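PDB 3DCI: arylesterase from Agrobacterium tumefaciens, which probably hydrolyses ester bonds as a member of the SGNH (GDSL-like) hydrolase family, and carries a bound zinc ion. Local coordinates for residues Q134-T138 and F139-P143; G169-I172 and E173-M176. All coordinates share one frame; numbering follows the deposited sequence.

Interaction 1. Residues Q134-T138 and F139-P143; sequences QIVET and FIYKP
With CG of Tyr141 turned anti to its carbonyl carbon (chi1 -64°), the phenol reaches back to the last turn of the preceding helix and its OH donates to the backbone O of Val136, 2.5 Å away. The hydroxyl lies in the carbonyl plane, on a lone pair, with a C=O...OH angle of 123°, and Val136 O in turn sits near the plane of the ring at its edge. Beside this bond CG1 of Val136, placed anti to the backbone N (chi1 168°), touches the same hydroxyl. CB of Phe139 stands 3.5 Å above one face of the tyrosine ring, offset toward its rim, and it also packs against Ile135 O. That carbonyl takes a weak, bent bond from Phe139 N at 3.0 Å, the last helix-like link before the chain departs. One residue earlier, Gln134 O is gripped from opposite faces of its plane by the amide and the hydroxyl of Thr138. The hydroxyl bond, Thr138 OG1 to Gln134 O, is 2.6 Å long. Leu96 of helix 88-99 packs on both aromatic side chains, while Ile140 of a second subunit touches Thr138. The arrangement is a helix C-terminus whose late carbonyls are taken up by two side-chain hydroxyls, with a water lying between Glu137 O and Phe139 O, where helix 122-138 gives way to the loop leading to strand 149-154 in the alpha/beta/alpha sandwich of the SGNH hydrolase fold.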
loop_
_atom_site.group_PDB
_atom_site.type_symbol
_atom_site.label_atom_id
_atom_site.label_comp_id
_atom_site.label_asym_id
_atom_site.label_seq_id
_atom_site.Cartn_x
_atom_site.Cartn_y
_atom_site.Cartn_z
ATOM N N GLN A 134 16.645 -12.662 6.386
ATOM C CA GLN A 134 16.345 -12.006 7.668
ATOM C C GLN A 134 14.917 -12.262 8.111
ATOM O O GLN A 134 14.647 -12.468 9.302
ATOM C CB GLN A 134 16.532 -10.503 7.570
ATOM C CG GLN A 134 17.957 -10.065 7.398
ATOM C CD GLN A 134 18.081 -8.556 7.108
ATOM O OE1 GLN A 134 17.084 -7.834 6.806
ATOM N NE2 GLN A 134 19.307 -8.083 7.177
ATOM N N ILE A 135 13.996 -12.231 7.156
ATOM C CA ILE A 135 12.601 -12.553 7.447
ATOM C C ILE A 135 12.449 -13.969 7.998
ATOM O O ILE A 135 11.795 -14.174 9.025
ATOM C CB ILE A 135 11.707 -12.369 6.196
ATOM C CG1 ILE A 135 11.573 -10.867 5.892
ATOM C CG2 ILE A 135 10.306 -13.041 6.413
ATOM C CD1 ILE A 135 10.814 -10.484 4.596
ATOM N N VAL A 136 13.067 -14.944 7.333
ATOM C CA VAL A 136 12.996 -16.338 7.774
ATOM C C VAL A 136 13.573 -16.460 9.195
ATOM O O VAL A 136 12.977 -17.122 10.048
ATOM C CB VAL A 136 13.759 -17.301 6.806
ATOM C CG1 VAL A 136 13.910 -18.690 7.442
ATOM C CG2 VAL A 136 13.088 -17.370 5.373
ATOM N N GLU A 137 14.740 -15.836 9.425
ATOM C CA GLU A 137 15.442 -15.886 10.710
ATOM C C GLU A 137 14.630 -15.307 11.865
ATOM O O GLU A 137 14.622 -15.843 12.976
ATOM C CB GLU A 137 16.801 -15.159 10.643
ATOM C CG GLU A 137 17.865 -15.818 9.733
ATOM C CD GLU A 137 19.031 -14.854 9.326
ATOM O OE1 GLU A 137 19.084 -13.708 9.859
ATOM O OE2 GLU A 137 19.888 -15.234 8.469
ATOM N N THR A 138 13.953 -14.196 11.618
ATOM C CA THR A 138 13.395 -13.404 12.701
ATOM C C THR A 138 11.867 -13.456 12.801
ATOM O O THR A 138 11.304 -12.840 13.697
ATOM C CB THR A 138 13.846 -11.944 12.538
ATOM O OG1 THR A 138 13.304 -11.441 11.320
ATOM C CG2 THR A 138 15.363 -11.873 12.481
ATOM N N PHE A 139 11.193 -14.210 11.930
ATOM C CA PHE A 139 9.717 -14.305 11.950
ATOM C C PHE A 139 9.167 -14.747 13.310
ATOM O O PHE A 139 9.825 -15.473 14.018
ATOM C CB PHE A 139 9.261 -15.277 10.878
ATOM C CG PHE A 139 7.796 -15.174 10.503
ATOM C CD1 PHE A 139 7.362 -14.182 9.649
ATOM C CD2 PHE A 139 6.882 -16.096 10.972
ATOM C CE1 PHE A 139 6.049 -14.093 9.266
ATOM C CE2 PHE A 139 5.550 -16.035 10.591
ATOM C CZ PHE A 139 5.125 -15.019 9.729
ATOM N N ILE A 140 7.964 -14.322 13.665
ATOM C CA ILE A 140 7.329 -14.766 14.938
ATOM C C ILE A 140 6.632 -16.087 14.656
ATOM O O ILE A 140 5.503 -16.111 14.164
ATOM C CB ILE A 140 6.297 -13.741 15.503
ATOM C CG1 ILE A 140 6.947 -12.358 15.660
ATOM C CG2 ILE A 140 5.735 -14.220 16.878
ATOM C CD1 ILE A 140 8.097 -12.305 16.691
ATOM N N TYR A 141 7.341 -17.174 14.916
ATOM C CA TYR A 141 6.833 -18.519 14.688
ATOM C C TYR A 141 6.026 -19.021 15.900
ATOM O O TYR A 141 6.209 -18.548 17.036
ATOM C CB TYR A 141 7.989 -19.482 14.379
ATOM C CG TYR A 141 8.753 -19.184 13.082
ATOM C CD1 TYR A 141 8.189 -19.432 11.846
ATOM C CD2 TYR A 141 10.052 -18.693 13.111
ATOM C CE1 TYR A 141 8.888 -19.183 10.669
ATOM C CE2 TYR A 141 10.745 -18.417 11.954
ATOM C CZ TYR A 141 10.162 -18.654 10.736
ATOM O OH TYR A 141 10.853 -18.383 9.579
ATOM N N LYS A 142 5.107 -19.944 15.632
ATOM C CA LYS A 142 4.389 -20.684 16.670
ATOM C C LYS A 142 4.817 -22.141 16.544
ATOM O O LYS A 142 4.476 -22.805 15.548
ATOM C CB LYS A 142 2.860 -20.558 16.517
ATOM C CG LYS A 142 2.309 -19.138 16.489
ATOM C CD LYS A 142 0.812 -19.196 16.232
ATOM C CE LYS A 142 0.169 -17.826 16.289
ATOM N NZ LYS A 142 -0.065 -17.421 17.698
ATOM N N PRO A 143 5.641 -22.634 17.504
ATOM C CA PRO A 143 6.248 -21.924 18.626
ATOM C C PRO A 143 7.461 -21.112 18.188
ATOM O O PRO A 143 7.991 -21.323 17.082
ATOM C CB PRO A 143 6.695 -23.051 19.545
ATOM C CG PRO A 143 7.041 -24.158 18.625
ATOM C CD PRO A 143 6.089 -24.038 17.453
HETATM O O HOH W 1 12.371 -16.316 14.518
#

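Interaction 2. Residues G169-I172 and E173-M176; sequences GRDI and EQSM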
loop_
_atom_site.group_PDB
_atom_site.type_symbol
_atom_site.label_atom_id
_atom_site.label_comp_id
_atom_site.label_asym_id
_atom_site.label_seq_id
_atom_site.Cartn_x
_atom_site.Cartn_y
_atom_site.Cartn_z
ATOM N N GLY A 169 14.203 -8.489 -21.569
ATOM C CA GLY A 169 15.315 -7.557 -21.455
ATOM C C GLY A 169 16.376 -7.937 -20.428
ATOM O O GLY A 169 17.213 -7.102 -20.074
ATOM N N ARG A 170 16.358 -9.185 -19.962
ATOM C CA ARG A 170 17.343 -9.629 -18.974
ATOM C C ARG A 170 18.724 -9.783 -19.617
ATOM O O ARG A 170 18.847 -10.107 -20.785
ATOM C CB ARG A 170 16.931 -10.933 -18.302
ATOM C CG ARG A 170 15.583 -10.873 -17.548
ATOM C CD ARG A 170 15.227 -12.255 -17.053
ATOM N NE ARG A 170 13.929 -12.387 -16.367
ATOM C CZ ARG A 170 12.750 -12.519 -16.972
ATOM N NH1 ARG A 170 12.632 -12.433 -18.289
ATOM N NH2 ARG A 170 11.661 -12.679 -16.243
ATOM N N ASP A 171 19.750 -9.557 -18.809
ATOM C CA ASP A 171 21.123 -9.588 -19.243
ATOM C C ASP A 171 21.756 -10.898 -18.782
ATOM O O ASP A 171 21.682 -11.242 -17.610
ATOM C CB ASP A 171 21.834 -8.394 -18.618
ATOM C CG ASP A 171 23.295 -8.308 -19.005
ATOM O OD1 ASP A 171 23.640 -7.485 -19.875
ATOM O OD2 ASP A 171 24.097 -9.058 -18.428
ATOM N N ILE A 172 22.389 -11.620 -19.706
ATOM C CA ILE A 172 22.996 -12.917 -19.403
ATOM C C ILE A 172 24.080 -12.788 -18.336
ATOM O O ILE A 172 24.093 -13.526 -17.356
ATOM C CB ILE A 172 23.613 -13.562 -20.665
ATOM C CG1 ILE A 172 22.507 -13.998 -21.623
ATOM C CG2 ILE A 172 24.478 -14.787 -20.291
ATOM C CD1 ILE A 172 23.030 -14.597 -22.944
ATOM N N GLU A 173 24.965 -11.816 -18.533
ATOM C CA GLU A 173 26.104 -11.664 -17.636
ATOM C C GLU A 173 25.657 -11.332 -16.211
ATOM O O GLU A 173 26.273 -11.807 -15.254
ATOM C CB GLU A 173 27.128 -10.665 -18.184
ATOM C CG GLU A 173 28.015 -11.267 -19.298
ATOM C CD GLU A 173 29.232 -10.415 -19.646
ATOM O OE1 GLU A 173 29.607 -9.534 -18.843
ATOM O OE2 GLU A 173 29.832 -10.631 -20.729
ATOM N N GLN A 174 24.576 -10.571 -16.059
ATOM C CA GLN A 174 24.042 -10.305 -14.721
ATOM C C GLN A 174 23.450 -11.560 -14.067
ATOM O O GLN A 174 23.656 -11.768 -12.889
ATOM C CB GLN A 174 22.998 -9.194 -14.739
ATOM C CG GLN A 174 23.596 -7.828 -15.105
ATOM C CD GLN A 174 24.650 -7.366 -14.114
ATOM O OE1 GLN A 174 24.469 -7.488 -12.903
ATOM N NE2 GLN A 174 25.752 -6.835 -14.621
ATOM N N SER A 175 22.706 -12.367 -14.828
ATOM C CA SER A 175 22.145 -13.612 -14.314
ATOM C C SER A 175 23.241 -14.569 -13.825
ATOM O O SER A 175 23.021 -15.344 -12.895
ATOM C CB SER A 175 21.303 -14.302 -15.383
ATOM O OG SER A 175 22.110 -14.762 -16.456
HETATM N N MSE A 176 24.415 -14.496 -14.470
HETATM C CA MSE A 176 25.552 -15.354 -14.141
HETATM C C MSE A 176 26.242 -14.920 -12.848
HETATM O O MSE A 176 27.052 -15.664 -12.280
HETATM C CB MSE A 176 26.568 -15.346 -15.289
HETATM C CG MSE A 176 26.129 -16.082 -16.556
HETATM SE SE MSE A 176 27.510 -15.922 -17.911
HETATM C CE MSE A 176 26.776 -17.076 -19.312
HETATM O O HOH W 2 26.065 -6.758 -17.616
#
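The carboxylate of Asp171 folds back over the first turn of helix 172-175, where OD2 accepts from Gln174 N at 2.9 Å through its anti lone pair, the one directed away from OD1. Setting CG anti to the backbone N (chi1 -180°) carries the acid there, and CG of Gln174 comes alongside, 3.6 Å from OD2. The inner part of the turn is held more closely. Ile172 O takes two donors: Met176 N, almost in line with the carbonyl, and Ser175 OG at 2.5 Å, tilted 18° from the carbonyl plane. Ser175 OG is also bonded to Cys158 N, which ties this buried hydroxyl to a neighbouring loop, and Ser175 N closes the turn onto Asp171 O at 3.2 Å. Asp171 is thus the N-cap of a short helix, its side chain supplying an acceptor to an amide of the first turn, where the helix dipole would probably favour a negative charge. Toward solvent the contact is looser. One water bridges Gln174 NE2, at 3.0 Å, and, weakly, Asp171 OD2, while OE1 of the same glutamine is held by Arg177 and Ala122 N. Glu173 is an exposed side chain modelled in two conformations, which suits a mobile solvent side. Ile172 and the selenomethionine Met176 lie alongside each other, pointing the same way, but their tight approach is doubtful because it rests on one of two conformers of Met176.

Overall arrangement
Both interactions are local and sit at helix ends, on opposite sides of the chain's centre, with their own centres about 32 Å apart. Interaction 1 closes the long helix 122-138 and is partly buried, packed against helix 88-99 and approached by two other subunits; interaction 2 opens the short helix 172-175 at the surface, away from the zinc site. The capping differs accordingly: in 134-143 backbone carbonyls are met by the hydroxyls of a tyrosine and a threonine, whereas in 169-176 an amide meets a carboxylate, though a hydroxyl-to-carbonyl bond occurs in both. Aromatic rings dominate the first, polar and flexible side chains the second. No element is shared, though 149-154 follows one and precedes the other.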